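Local coordinates for outer membrane protein assembly factor BamA (Haemophilus ducreyi, PDB 4K3C), which probably serves as the membrane-embedded core of the Bam complex, assembling and inserting beta-barrel proteins into the outer membrane, at residues 489-494 and 508-513; 397-402 and 458-463; 367-372 and 434-439; 168-173 and 523-528; 453-458 and 494-499. One frame throughout, in Å; residues are numbered along the deposited sequence.

Interaction 1: 489-494 and 508-513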
# COMPACT_ATOMS: atom_id res chain seq x y z
N ARG A 489 6.61 -17.90 22.05
CA ARG A 489 7.25 -16.91 22.88
C ARG A 489 6.43 -15.66 22.86
O ARG A 489 5.62 -15.45 21.95
CB ARG A 489 8.67 -16.63 22.39
CG ARG A 489 9.64 -17.69 22.84
CD ARG A 489 10.59 -18.05 21.76
NE ARG A 489 10.23 -19.28 21.07
CZ ARG A 489 11.13 -20.15 20.62
NH1 ARG A 489 12.41 -19.90 20.82
NH2 ARG A 489 10.76 -21.24 19.96
N ALA A 490 6.62 -14.84 23.88
CA ALA A 490 5.87 -13.62 23.97
C ALA A 490 6.59 -12.60 24.84
O ALA A 490 7.48 -12.91 25.60
CB ALA A 490 4.53 -13.91 24.49
N SER A 491 6.17 -11.36 24.71
CA SER A 491 6.81 -10.28 25.41
C SER A 491 5.82 -9.18 25.67
O SER A 491 4.75 -9.14 25.05
CB SER A 491 7.94 -9.72 24.55
OG SER A 491 7.45 -9.04 23.40
N ALA A 492 6.19 -8.27 26.56
CA ALA A 492 5.38 -7.10 26.82
C ALA A 492 6.25 -5.85 26.97
O ALA A 492 7.37 -5.93 27.51
CB ALA A 492 4.57 -7.31 28.05
N GLY A 493 5.78 -4.71 26.48
CA GLY A 493 6.60 -3.53 26.59
C GLY A 493 5.93 -2.19 26.38
O GLY A 493 4.71 -2.10 26.23
N ILE A 494 6.76 -1.16 26.42
CA ILE A 494 6.41 0.19 25.98
C ILE A 494 6.93 0.38 24.57
O ILE A 494 7.89 -0.26 24.15
CB ILE A 494 7.08 1.27 26.86
CG1 ILE A 494 6.98 0.88 28.33
CG2 ILE A 494 6.44 2.64 26.66
CD1 ILE A 494 5.58 0.81 28.83
N SER A 508 11.14 0.97 21.20
CA SER A 508 10.52 -0.15 21.84
C SER A 508 11.46 -0.56 22.95
O SER A 508 12.67 -0.66 22.74
CB SER A 508 10.38 -1.32 20.86
OG SER A 508 11.14 -2.46 21.29
N TYR A 509 10.91 -0.75 24.15
CA TYR A 509 11.62 -1.45 25.20
C TYR A 509 10.72 -2.59 25.54
O TYR A 509 9.56 -2.38 25.89
CB TYR A 509 11.83 -0.56 26.43
CG TYR A 509 12.84 -1.10 27.42
CD1 TYR A 509 12.75 -2.40 27.91
CD2 TYR A 509 13.89 -0.32 27.87
CE1 TYR A 509 13.67 -2.90 28.80
CE2 TYR A 509 14.81 -0.81 28.77
CZ TYR A 509 14.69 -2.10 29.23
OH TYR A 509 15.60 -2.61 30.14
N ALA A 510 11.22 -3.80 25.44
CA ALA A 510 10.35 -4.92 25.72
C ALA A 510 11.05 -5.93 26.59
O ALA A 510 12.26 -6.13 26.48
CB ALA A 510 9.82 -5.57 24.43
N LYS A 511 10.28 -6.53 27.48
CA LYS A 511 10.76 -7.60 28.32
C LYS A 511 9.98 -8.83 27.88
O LYS A 511 8.81 -8.72 27.52
CB LYS A 511 10.46 -7.25 29.78
CG LYS A 511 11.35 -7.91 30.79
CD LYS A 511 10.65 -8.00 32.16
CE LYS A 511 9.36 -8.83 32.09
NZ LYS A 511 8.85 -9.20 33.44
N PRO A 512 10.65 -9.99 27.84
CA PRO A 512 10.03 -11.29 27.52
C PRO A 512 9.16 -11.82 28.65
O PRO A 512 9.56 -11.69 29.81
CB PRO A 512 11.24 -12.22 27.37
CG PRO A 512 12.39 -11.35 27.16
CD PRO A 512 12.11 -10.08 27.89
N ILE A 513 8.01 -12.40 28.33
CA ILE A 513 7.21 -13.10 29.35
C ILE A 513 7.32 -14.62 29.17
O ILE A 513 6.88 -15.38 30.02
CB ILE A 513 5.70 -12.69 29.34
CG1 ILE A 513 4.94 -13.43 28.24
CG2 ILE A 513 5.53 -11.18 29.22
CD1 ILE A 513 3.74 -12.70 27.74
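Ala492 and Lys511 face each other as an antiparallel hydrogen-bonded pair: Ala492 N donates to Lys511 O over 2.8 Å, nearly along the C=O axis, and Lys511 N returns a bond of 3.0 Å to Ala492 O. Their side chains turn to the outer surface with those of Ile494 and Tyr509. This is the loose side: the ends of Lys511, Ile494 and Tyr509 lie on the surface and all lead off from the opposing strand. The barrel-interior face, with Ser491 and Ala510, is buried. Ser491 lies there across from Pro512, its CB 3.3 Å from Lys511 O, and its hydroxyl is hydrogen-bonded to Arg399 O. Gly493, in the next non-hydrogen-bonded pair, brings its bare CA within 3.3 Å of Tyr509 O, a CA-H...O contact; a weak bond from Ile494 N reaches the same oxygen. Toward residue 513 the chain turns a corner, yet Ile513 N still reaches Ala490 O at 2.8 Å. With CG1 set between its backbone N and carbonyl carbon (chi1 81°), Ile513 lays CD1 alongside Ala490 CB at 3.6 Å, while its CG2 branch lies near Ala492. The N-to-C directions of the two segments are 143° apart, well short of 180°, in keeping with a twisted hairpin. Backbone amides thus carry the cohesion of this pairing, and apolar side-chain contact is concentrated at Ile513.

Interaction 2: 397-402 and 458-463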
# COMPACT_ATOMS: atom_id res chain seq x y z
N SER A 397 7.52 -8.47 14.43
CA SER A 397 7.04 -9.79 14.83
C SER A 397 7.07 -10.07 16.34
O SER A 397 6.06 -10.53 16.88
CB SER A 397 7.72 -10.91 14.03
OG SER A 397 9.04 -11.16 14.49
N LEU A 398 8.19 -9.83 17.00
CA LEU A 398 8.30 -10.16 18.42
C LEU A 398 9.27 -9.25 19.13
O LEU A 398 10.43 -9.61 19.31
CB LEU A 398 8.75 -11.61 18.61
CG LEU A 398 8.19 -12.44 19.76
CD1 LEU A 398 9.11 -13.60 20.05
CD2 LEU A 398 7.98 -11.62 20.98
N ARG A 399 8.81 -8.09 19.57
CA ARG A 399 9.70 -7.17 20.25
C ARG A 399 10.39 -7.79 21.48
O ARG A 399 9.90 -8.75 22.06
CB ARG A 399 8.95 -5.89 20.54
CG ARG A 399 8.59 -5.19 19.25
CD ARG A 399 7.75 -3.96 19.45
NE ARG A 399 6.33 -4.29 19.53
CZ ARG A 399 5.35 -3.46 19.17
NH1 ARG A 399 4.08 -3.85 19.27
NH2 ARG A 399 5.66 -2.25 18.69
N GLY A 400 11.58 -7.30 21.82
CA GLY A 400 12.36 -7.92 22.87
C GLY A 400 13.20 -9.11 22.42
O GLY A 400 14.23 -9.42 23.01
N PHE A 401 12.77 -9.80 21.37
CA PHE A 401 13.67 -10.79 20.78
C PHE A 401 14.40 -10.20 19.56
O PHE A 401 13.85 -9.36 18.85
CB PHE A 401 12.91 -12.07 20.43
CG PHE A 401 12.27 -12.73 21.63
CD1 PHE A 401 11.17 -12.16 22.25
CD2 PHE A 401 12.77 -13.91 22.14
CE1 PHE A 401 10.58 -12.76 23.34
CE2 PHE A 401 12.18 -14.51 23.23
CZ PHE A 401 11.09 -13.93 23.83
N ALA A 402 15.64 -10.61 19.34
CA ALA A 402 16.37 -10.07 18.19
C ALA A 402 15.74 -10.58 16.91
O ALA A 402 15.09 -11.62 16.91
CB ALA A 402 17.82 -10.46 18.25
N PHE A 458 2.17 -2.95 24.95
CA PHE A 458 1.83 -4.02 24.01
C PHE A 458 2.16 -5.39 24.60
O PHE A 458 2.90 -5.51 25.59
CB PHE A 458 2.57 -3.83 22.66
CG PHE A 458 4.05 -3.98 22.77
CD1 PHE A 458 4.65 -5.22 22.65
CD2 PHE A 458 4.86 -2.88 23.05
CE1 PHE A 458 6.00 -5.37 22.80
CE2 PHE A 458 6.22 -3.03 23.19
CZ PHE A 458 6.79 -4.28 23.06
N VAL A 459 1.59 -6.41 23.96
CA VAL A 459 2.02 -7.79 24.16
C VAL A 459 2.20 -8.42 22.79
O VAL A 459 1.25 -8.52 22.00
CB VAL A 459 1.01 -8.61 25.01
CG1 VAL A 459 1.27 -10.10 24.85
CG2 VAL A 459 1.10 -8.21 26.47
N ASP A 460 3.43 -8.82 22.47
CA ASP A 460 3.66 -9.52 21.20
C ASP A 460 3.82 -10.99 21.55
O ASP A 460 4.15 -11.34 22.68
CB ASP A 460 4.93 -9.02 20.48
CG ASP A 460 4.81 -7.58 19.96
OD1 ASP A 460 3.73 -6.97 20.05
OD2 ASP A 460 5.82 -7.05 19.43
N ALA A 461 3.57 -11.85 20.57
CA ALA A 461 3.69 -13.29 20.75
C ALA A 461 3.79 -13.94 19.38
O ALA A 461 3.06 -13.58 18.45
CB ALA A 461 2.51 -13.84 21.53
N ALA A 462 4.72 -14.89 19.26
CA ALA A 462 5.09 -15.47 17.97
C ALA A 462 5.56 -16.92 18.13
O ALA A 462 5.92 -17.35 19.23
CB ALA A 462 6.18 -14.64 17.33
N THR A 463 5.53 -17.67 17.03
CA THR A 463 5.89 -19.08 17.07
C THR A 463 6.31 -19.54 15.67
O THR A 463 5.55 -19.42 14.72
CB THR A 463 4.72 -19.96 17.62
OG1 THR A 463 4.96 -21.34 17.34
CG2 THR A 463 3.43 -19.57 16.98
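Ser397 starts the contact through its backbone, its O lying 4.1 Å from Ala462 CB and close to Asp460 CB. At Leu398 the side chain reaches down to the strand: CG packs 3.8 Å from Ala462 CB, while the CD2 branch passes Asp460 CB in the opposite direction. CD1 lies over a face of the Phe401 ring, toward its rim. Arg399 carries most of the polar contact. Its backbone N donates 3.2 Å to Asp460 OD2 on the anti lone pair, almost straight at 169°. A bend at chi3 (-86°) swings NE back to the syn side of the same oxygen, at 2.8 Å, in a salt bridge; guanidinium and carboxylate are nearly coplanar, but the approach is tilted out of both planes. The bent chain also sets CZ 3.8 Å from the Phe458 ring centroid, only 8° off its normal, a cation-pi contact. Beyond it, a type II turn with Gly400 at its third position returns the chain, Phe401 N bonding to Leu398 O. The sequence Leu-Arg-Gly-Phe corresponds to the VRGF/Y motif of the Omp85 loop 6, here docked on the inner barrel wall. One carboxylate oxygen accepting from backbone and side chain together, with an aromatic face beneath the cation, would be expected to orient the loop and offset the paired charges.

Interaction 3: 367-372 and 434-439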
# COMPACT_ATOMS: atom_id res chain seq x y z
N ILE A 367 -7.26 0.68 21.03
CA ILE A 367 -6.74 -0.66 21.22
C ILE A 367 -6.42 -1.16 19.84
O ILE A 367 -7.29 -1.14 18.98
CB ILE A 367 -7.76 -1.63 21.89
CG1 ILE A 367 -8.00 -1.24 23.34
CG2 ILE A 367 -7.24 -3.07 21.87
CD1 ILE A 367 -8.56 -2.35 24.16
N ALA A 368 -5.19 -1.60 19.62
CA ALA A 368 -4.80 -2.15 18.33
C ALA A 368 -4.35 -3.59 18.47
O ALA A 368 -3.77 -3.98 19.48
CB ALA A 368 -3.72 -1.32 17.69
N THR A 369 -4.63 -4.37 17.44
CA THR A 369 -4.30 -5.79 17.43
C THR A 369 -3.78 -6.12 16.04
O THR A 369 -4.15 -5.46 15.08
CB THR A 369 -5.54 -6.67 17.76
OG1 THR A 369 -6.43 -6.70 16.63
CG2 THR A 369 -6.28 -6.13 18.99
N LYS A 370 -2.91 -7.12 15.94
CA LYS A 370 -2.28 -7.53 14.68
C LYS A 370 -2.06 -9.03 14.75
O LYS A 370 -1.74 -9.57 15.82
CB LYS A 370 -0.91 -6.84 14.51
CG LYS A 370 -0.96 -5.32 14.54
CD LYS A 370 0.44 -4.70 14.53
CE LYS A 370 0.40 -3.18 14.22
NZ LYS A 370 -0.24 -2.30 15.26
N GLY A 371 -2.22 -9.71 13.62
CA GLY A 371 -1.98 -11.14 13.57
C GLY A 371 -1.49 -11.56 12.20
O GLY A 371 -1.96 -11.05 11.19
N GLY A 372 -0.54 -12.48 12.15
CA GLY A 372 -0.05 -12.96 10.88
C GLY A 372 0.18 -14.45 10.86
O GLY A 372 0.61 -15.04 11.84
N ALA A 434 1.11 -12.72 16.76
CA ALA A 434 0.00 -11.82 17.01
C ALA A 434 0.44 -10.81 18.02
O ALA A 434 1.51 -10.95 18.62
CB ALA A 434 -1.19 -12.55 17.48
N SER A 435 -0.37 -9.78 18.20
CA SER A 435 0.05 -8.63 18.98
C SER A 435 -1.18 -7.87 19.43
O SER A 435 -2.19 -7.83 18.72
CB SER A 435 0.96 -7.75 18.14
OG SER A 435 1.76 -6.92 18.94
N LEU A 436 -1.10 -7.28 20.61
CA LEU A 436 -2.21 -6.57 21.20
C LEU A 436 -1.58 -5.37 21.88
O LEU A 436 -0.63 -5.53 22.65
CB LEU A 436 -2.88 -7.47 22.23
CG LEU A 436 -4.24 -7.16 22.86
CD1 LEU A 436 -4.17 -7.10 24.39
CD2 LEU A 436 -4.87 -5.90 22.28
N GLU A 437 -2.07 -4.17 21.60
CA GLU A 437 -1.53 -3.01 22.29
C GLU A 437 -2.53 -1.95 22.66
O GLU A 437 -3.50 -1.72 21.94
CB GLU A 437 -0.35 -2.37 21.53
CG GLU A 437 -0.54 -2.08 20.05
CD GLU A 437 0.81 -1.93 19.32
OE1 GLU A 437 1.02 -2.67 18.33
OE2 GLU A 437 1.66 -1.09 19.73
N LEU A 438 -2.30 -1.32 23.81
CA LEU A 438 -3.05 -0.13 24.21
C LEU A 438 -2.28 1.13 23.84
O LEU A 438 -1.24 1.41 24.42
CB LEU A 438 -3.31 -0.12 25.73
CG LEU A 438 -4.64 0.48 26.20
CD1 LEU A 438 -4.43 1.25 27.46
CD2 LEU A 438 -5.31 1.35 25.16
N ILE A 439 -2.81 1.89 22.89
CA ILE A 439 -2.28 3.20 22.57
C ILE A 439 -2.85 4.24 23.50
O ILE A 439 -4.04 4.51 23.49
CB ILE A 439 -2.72 3.60 21.18
CG1 ILE A 439 -2.16 2.63 20.16
CG2 ILE A 439 -2.28 4.99 20.90
CD1 ILE A 439 -2.79 2.79 18.83
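Glu437 N donates to Ala368 O over 2.7 Å, close to straight at 166°, and Ala368 N answers with a bond of 2.9 Å to Glu437 O. This reciprocal pair is repeated two residues on, where Lys370 N meets Ser435 O at 3.0 Å and Ser435 N returns a weak bond to Lys370 O. The segment axes run 176° apart, almost exactly antiparallel. On the barrel-interior face, Lys370 extends from its strand and turns at chi4 (67°), bringing NZ across to Glu437 OE1 in a long, weak salt bridge of 3.3 Å. Glu437 has further partners: OE2 bonds Ser456 OG, and OE1 has a long, weak ion pair with Arg399. These contacts would tend to stabilise its negative charge. The outer face is mainly apolar. Leu436 sends CD2 into the angle between two residues of the facing strand, 3.7 Å from Ile367 CG2 and 3.6 Å from Thr369 CG2; Leu438 CD2 reaches Ile367 CG1 more loosely. The two strands flank loop 6 in sequence and lie side by side in the barrel wall, with strand 346-358 hydrogen-bonded beyond 367-372 and strand 453-465 beyond 434-439.

Interaction 4: 168-173 and 523-528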
# COMPACT_ATOMS: atom_id res chain seq x y z
N TYR A 168 18.67 3.93 9.88
CA TYR A 168 19.36 3.06 10.81
C TYR A 168 18.41 2.43 11.85
O TYR A 168 17.45 3.06 12.31
CB TYR A 168 20.50 3.81 11.50
CG TYR A 168 21.40 2.86 12.20
CD1 TYR A 168 22.40 2.21 11.50
CD2 TYR A 168 21.24 2.56 13.54
CE1 TYR A 168 23.22 1.31 12.13
CE2 TYR A 168 22.04 1.67 14.16
CZ TYR A 168 23.04 1.05 13.45
OH TYR A 168 23.86 0.14 14.06
N GLY A 169 18.68 1.18 12.21
CA GLY A 169 17.79 0.43 13.06
C GLY A 169 18.47 -0.75 13.71
O GLY A 169 19.55 -1.16 13.28
N SER A 170 17.84 -1.29 14.75
CA SER A 170 18.39 -2.37 15.54
C SER A 170 18.74 -3.59 14.71
O SER A 170 19.86 -4.11 14.78
CB SER A 170 17.41 -2.78 16.64
OG SER A 170 17.37 -1.79 17.64
N GLY A 171 17.76 -4.07 13.96
CA GLY A 171 18.00 -5.10 12.98
C GLY A 171 17.86 -4.30 11.72
O GLY A 171 17.04 -3.36 11.70
N SER A 172 18.65 -4.67 10.71
CA SER A 172 18.88 -3.90 9.47
C SER A 172 20.15 -3.03 9.48
O SER A 172 20.84 -2.94 8.46
CB SER A 172 17.66 -3.08 9.00
OG SER A 172 16.66 -3.93 8.43
N GLY A 173 20.46 -2.41 10.63
CA GLY A 173 21.61 -1.53 10.74
C GLY A 173 21.53 -0.31 9.81
O GLY A 173 20.46 0.28 9.62
N GLN A 523 16.26 -6.39 24.05
CA GLN A 523 15.21 -5.60 24.69
C GLN A 523 14.94 -4.24 24.07
O GLN A 523 13.79 -3.88 23.79
CB GLN A 523 15.55 -5.39 26.16
CG GLN A 523 16.09 -6.61 26.82
CD GLN A 523 15.99 -6.54 28.31
OE1 GLN A 523 16.79 -5.88 28.97
NE2 GLN A 523 14.99 -7.21 28.85
N PHE A 524 15.99 -3.45 23.89
CA PHE A 524 15.80 -2.16 23.28
C PHE A 524 16.01 -2.27 21.77
O PHE A 524 16.98 -2.85 21.30
CB PHE A 524 16.71 -1.11 23.91
CG PHE A 524 16.47 0.27 23.41
CD1 PHE A 524 15.31 0.94 23.74
CD2 PHE A 524 17.41 0.91 22.61
CE1 PHE A 524 15.08 2.23 23.28
CE2 PHE A 524 17.20 2.19 22.14
CZ PHE A 524 16.03 2.86 22.48
N GLN A 525 15.07 -1.73 21.03
CA GLN A 525 15.08 -1.81 19.59
C GLN A 525 14.55 -0.49 19.06
O GLN A 525 13.82 0.21 19.76
CB GLN A 525 14.23 -3.00 19.14
CG GLN A 525 14.79 -4.35 19.58
CD GLN A 525 13.75 -5.46 19.62
OE1 GLN A 525 12.65 -5.28 20.16
NE2 GLN A 525 14.11 -6.62 19.09
N PHE A 526 14.90 -0.12 17.84
CA PHE A 526 14.54 1.21 17.35
C PHE A 526 14.83 1.30 15.87
O PHE A 526 15.76 0.67 15.40
CB PHE A 526 15.40 2.27 18.05
CG PHE A 526 16.85 2.21 17.66
CD1 PHE A 526 17.70 1.28 18.26
CD2 PHE A 526 17.35 3.05 16.70
CE1 PHE A 526 19.03 1.19 17.90
CE2 PHE A 526 18.69 2.98 16.33
CZ PHE A 526 19.52 2.05 16.94
N THR A 527 14.05 2.09 15.14
CA THR A 527 14.52 2.51 13.83
C THR A 527 14.44 4.02 13.63
O THR A 527 13.67 4.72 14.30
CB THR A 527 13.85 1.79 12.64
OG1 THR A 527 12.46 2.09 12.62
CG2 THR A 527 14.08 0.32 12.71
N VAL A 528 15.27 4.49 12.71
CA VAL A 528 15.43 5.89 12.41
C VAL A 528 15.60 5.94 10.90
O VAL A 528 16.37 5.17 10.33
CB VAL A 528 16.68 6.45 13.10
CG1 VAL A 528 17.30 7.57 12.28
CG2 VAL A 528 16.33 6.90 14.51
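The Tyr168 and Phe526 rings meet on the outer surface, and each is placed differently. Phe526 lies at the edge of the Tyr168 ring, near its plane, with CZ 3.8 Å from Tyr168 CE2. The Phe526 ring, in turn, has the backbone of Gly169 and Ser170 over one face: Gly169 CA and Ser170 N each stand above the plane, displaced toward the rim. Phe526 comes to this place because its CG sits between its own backbone N and carbonyl carbon (chi1 68°), which folds the ring back over the neighbouring strand, at Gly169 and Ser170. Beneath the rings the backbones are joined as an antiparallel ladder. Tyr168 N donates 2.7 Å to Val528 O, and Val528 N returns a bond to Tyr168 O with an N-H...O angle of 138°. Gly169 then faces Thr527 as a non-hydrogen-bonded pair, its CA 3.7 Å from Thr527 CG2. Regular strand geometry stops at Ser170. Its N still bonds Phe526 O at 2.9 Å, nearly in line with the carbonyl, but the return bond is made by the side chain: Ser170 OG takes a weak hydrogen bond of 3.0 Å from Phe526 N. A hydroxyl thus stands in for the missing backbone acceptor while the chain turns off toward strand 175-185. On the other edge of 523-528, Gln525 and Thr527 are bonded to strand 503-512. Pairing of the first barrel strand, 160-169, with the last, 521-531, is the closing seam of the Omp85 barrel, the site proposed in this family as a lateral gate toward the membrane.

Interaction 5: 453-458 and 494-499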
# COMPACT_ATOMS: atom_id res chain seq x y z
N VAL A 453 3.18 11.74 17.43
CA VAL A 453 3.72 10.75 18.35
C VAL A 453 2.64 9.83 18.90
O VAL A 453 1.54 10.27 19.23
CB VAL A 453 4.50 11.40 19.49
CG1 VAL A 453 4.15 12.87 19.57
CG2 VAL A 453 4.25 10.66 20.80
N ARG A 454 2.99 8.55 18.96
CA ARG A 454 2.12 7.47 19.36
C ARG A 454 2.80 6.61 20.43
O ARG A 454 3.73 5.86 20.15
CB ARG A 454 1.77 6.61 18.15
CG ARG A 454 1.28 5.19 18.46
CD ARG A 454 0.30 4.71 17.41
NE ARG A 454 -0.94 5.46 17.50
CZ ARG A 454 -2.01 5.22 16.75
NH1 ARG A 454 -3.11 5.94 16.91
NH2 ARG A 454 -1.97 4.24 15.85
N THR A 455 2.35 6.74 21.67
CA THR A 455 2.85 5.90 22.74
C THR A 455 1.89 4.75 22.99
O THR A 455 0.69 4.90 22.82
CB THR A 455 3.03 6.71 24.02
OG1 THR A 455 1.79 7.35 24.33
CG2 THR A 455 4.10 7.76 23.82
N SER A 456 2.42 3.59 23.38
CA SER A 456 1.60 2.40 23.53
C SER A 456 2.22 1.38 24.47
O SER A 456 3.39 1.46 24.80
CB SER A 456 1.37 1.74 22.17
OG SER A 456 2.60 1.38 21.57
N VAL A 457 1.41 0.41 24.89
CA VAL A 457 1.88 -0.68 25.73
C VAL A 457 1.33 -1.94 25.10
O VAL A 457 0.15 -1.98 24.73
CB VAL A 457 1.38 -0.55 27.16
CG1 VAL A 457 1.58 -1.85 27.92
CG2 VAL A 457 2.11 0.61 27.86
N PHE A 458 2.17 -2.95 24.95
CA PHE A 458 1.83 -4.02 24.01
C PHE A 458 2.16 -5.39 24.60
O PHE A 458 2.90 -5.51 25.59
CB PHE A 458 2.57 -3.83 22.66
CG PHE A 458 4.05 -3.98 22.77
CD1 PHE A 458 4.65 -5.22 22.65
CD2 PHE A 458 4.86 -2.88 23.05
CE1 PHE A 458 6.00 -5.37 22.80
CE2 PHE A 458 6.22 -3.03 23.19
CZ PHE A 458 6.79 -4.28 23.06
N ILE A 494 6.76 -1.16 26.42
CA ILE A 494 6.41 0.19 25.98
C ILE A 494 6.93 0.38 24.57
O ILE A 494 7.89 -0.26 24.15
CB ILE A 494 7.08 1.27 26.86
CG1 ILE A 494 6.98 0.88 28.33
CG2 ILE A 494 6.44 2.64 26.66
CD1 ILE A 494 5.58 0.81 28.83
N ALA A 495 6.31 1.27 23.83
CA ALA A 495 6.70 1.50 22.46
C ALA A 495 6.38 2.94 22.13
O ALA A 495 5.26 3.40 22.34
CB ALA A 495 5.96 0.54 21.53
N LEU A 496 7.38 3.67 21.66
CA LEU A 496 7.18 5.06 21.28
C LEU A 496 7.41 5.14 19.81
O LEU A 496 8.32 4.52 19.29
CB LEU A 496 8.17 5.98 21.99
CG LEU A 496 7.78 7.47 21.97
CD1 LEU A 496 8.22 8.17 23.25
CD2 LEU A 496 8.35 8.19 20.74
N GLN A 497 6.58 5.90 19.12
CA GLN A 497 6.99 6.29 17.79
C GLN A 497 6.67 7.73 17.48
O GLN A 497 5.74 8.30 18.05
CB GLN A 497 6.49 5.33 16.71
CG GLN A 497 5.02 5.16 16.61
CD GLN A 497 4.70 3.81 15.99
OE1 GLN A 497 5.39 2.83 16.25
NE2 GLN A 497 3.65 3.76 15.17
N TRP A 498 7.47 8.32 16.61
CA TRP A 498 7.14 9.64 16.14
C TRP A 498 7.64 10.01 14.74
O TRP A 498 8.71 9.60 14.30
CB TRP A 498 7.41 10.71 17.23
CG TRP A 498 8.73 11.38 17.28
CD1 TRP A 498 9.91 10.84 17.68
CD2 TRP A 498 8.99 12.76 17.00
NE1 TRP A 498 10.91 11.79 17.64
CE2 TRP A 498 10.37 12.98 17.22
CE3 TRP A 498 8.20 13.83 16.57
CZ2 TRP A 498 10.98 14.21 17.03
CZ3 TRP A 498 8.80 15.05 16.38
CH2 TRP A 498 10.18 15.23 16.60
N GLN A 499 6.78 10.74 14.04
CA GLN A 499 7.07 11.24 12.72
C GLN A 499 7.70 12.59 12.90
O GLN A 499 7.01 13.60 12.91
CB GLN A 499 5.79 11.35 11.91
CG GLN A 499 5.03 10.03 11.78
CD GLN A 499 5.63 9.09 10.75
OE1 GLN A 499 5.83 7.90 11.01
NE2 GLN A 499 5.91 9.61 9.55
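Adjacent strands of the barrel wall meet here, with Arg454 opposite Gln497 and Ser456 opposite Ala495 as the antiparallel hydrogen-bonded pairs. Arg454 N donates 2.9 Å to Gln497 O at an angle of 166°, and Gln497 N gives a bond of 3.0 Å to Arg454 O. In the second pair, Ser456 N approaches Ala495 O in the carbonyl plane, whereas Ala495 N reaches Ser456 O from a position tilted out of that plane. The segment axes are 172° apart and 4.7 Å at closest approach. Five consecutive bridges, from Val453 with Trp498 to Val457 with Ile494, keep one register. As expected for a transmembrane beta barrel, the two faces differ in chemistry. Toward the lumen, Arg454 and Gln497 lie side by side pointing the same way, touching through Arg454 CB and Gln497 CG at 3.9 Å; the arginine continues inward, where NH2 bonds Pro325 O. Ser456 OG sits 3.5 Å from Ala495 CB. Phe458 turns the edge of its ring to Ile494 O, with CE2 3.4 Å away. On the outer surface the contact is mainly apolar: Val457 CG2 meets Ile494 CD1 at 3.6 Å, and Thr455 runs alongside Leu496. With its CG2 anti to the carbonyl carbon, Thr455 presents that methyl to Leu496 CG, while its OG1 bonds Ile440 O. At the far end, Val453 CB packs 3.7 Å from Trp498 CB.

From the N-terminal side, residues 168-173, at the end of the first barrel strand, pair with 523-528 in the last, so interaction 4 encloses the other four and closes the barrel. Interaction 3 next joins the strands on either side of loop 6. That loop, at 397-402, docks on 458-463 in interaction 2, which crosses interaction 3 along the chain. Interaction 5 opens at 453-458, shares Phe458 with interaction 2 and crosses it too. Interaction 1, within the hairpin of strands 489-500 and 503-512, follows interaction 2 in series, crosses interaction 5 and shares Ile494 with it. The loop tip also bonds Gln525, linking interactions 2 and 4 across the lumen side of the wall.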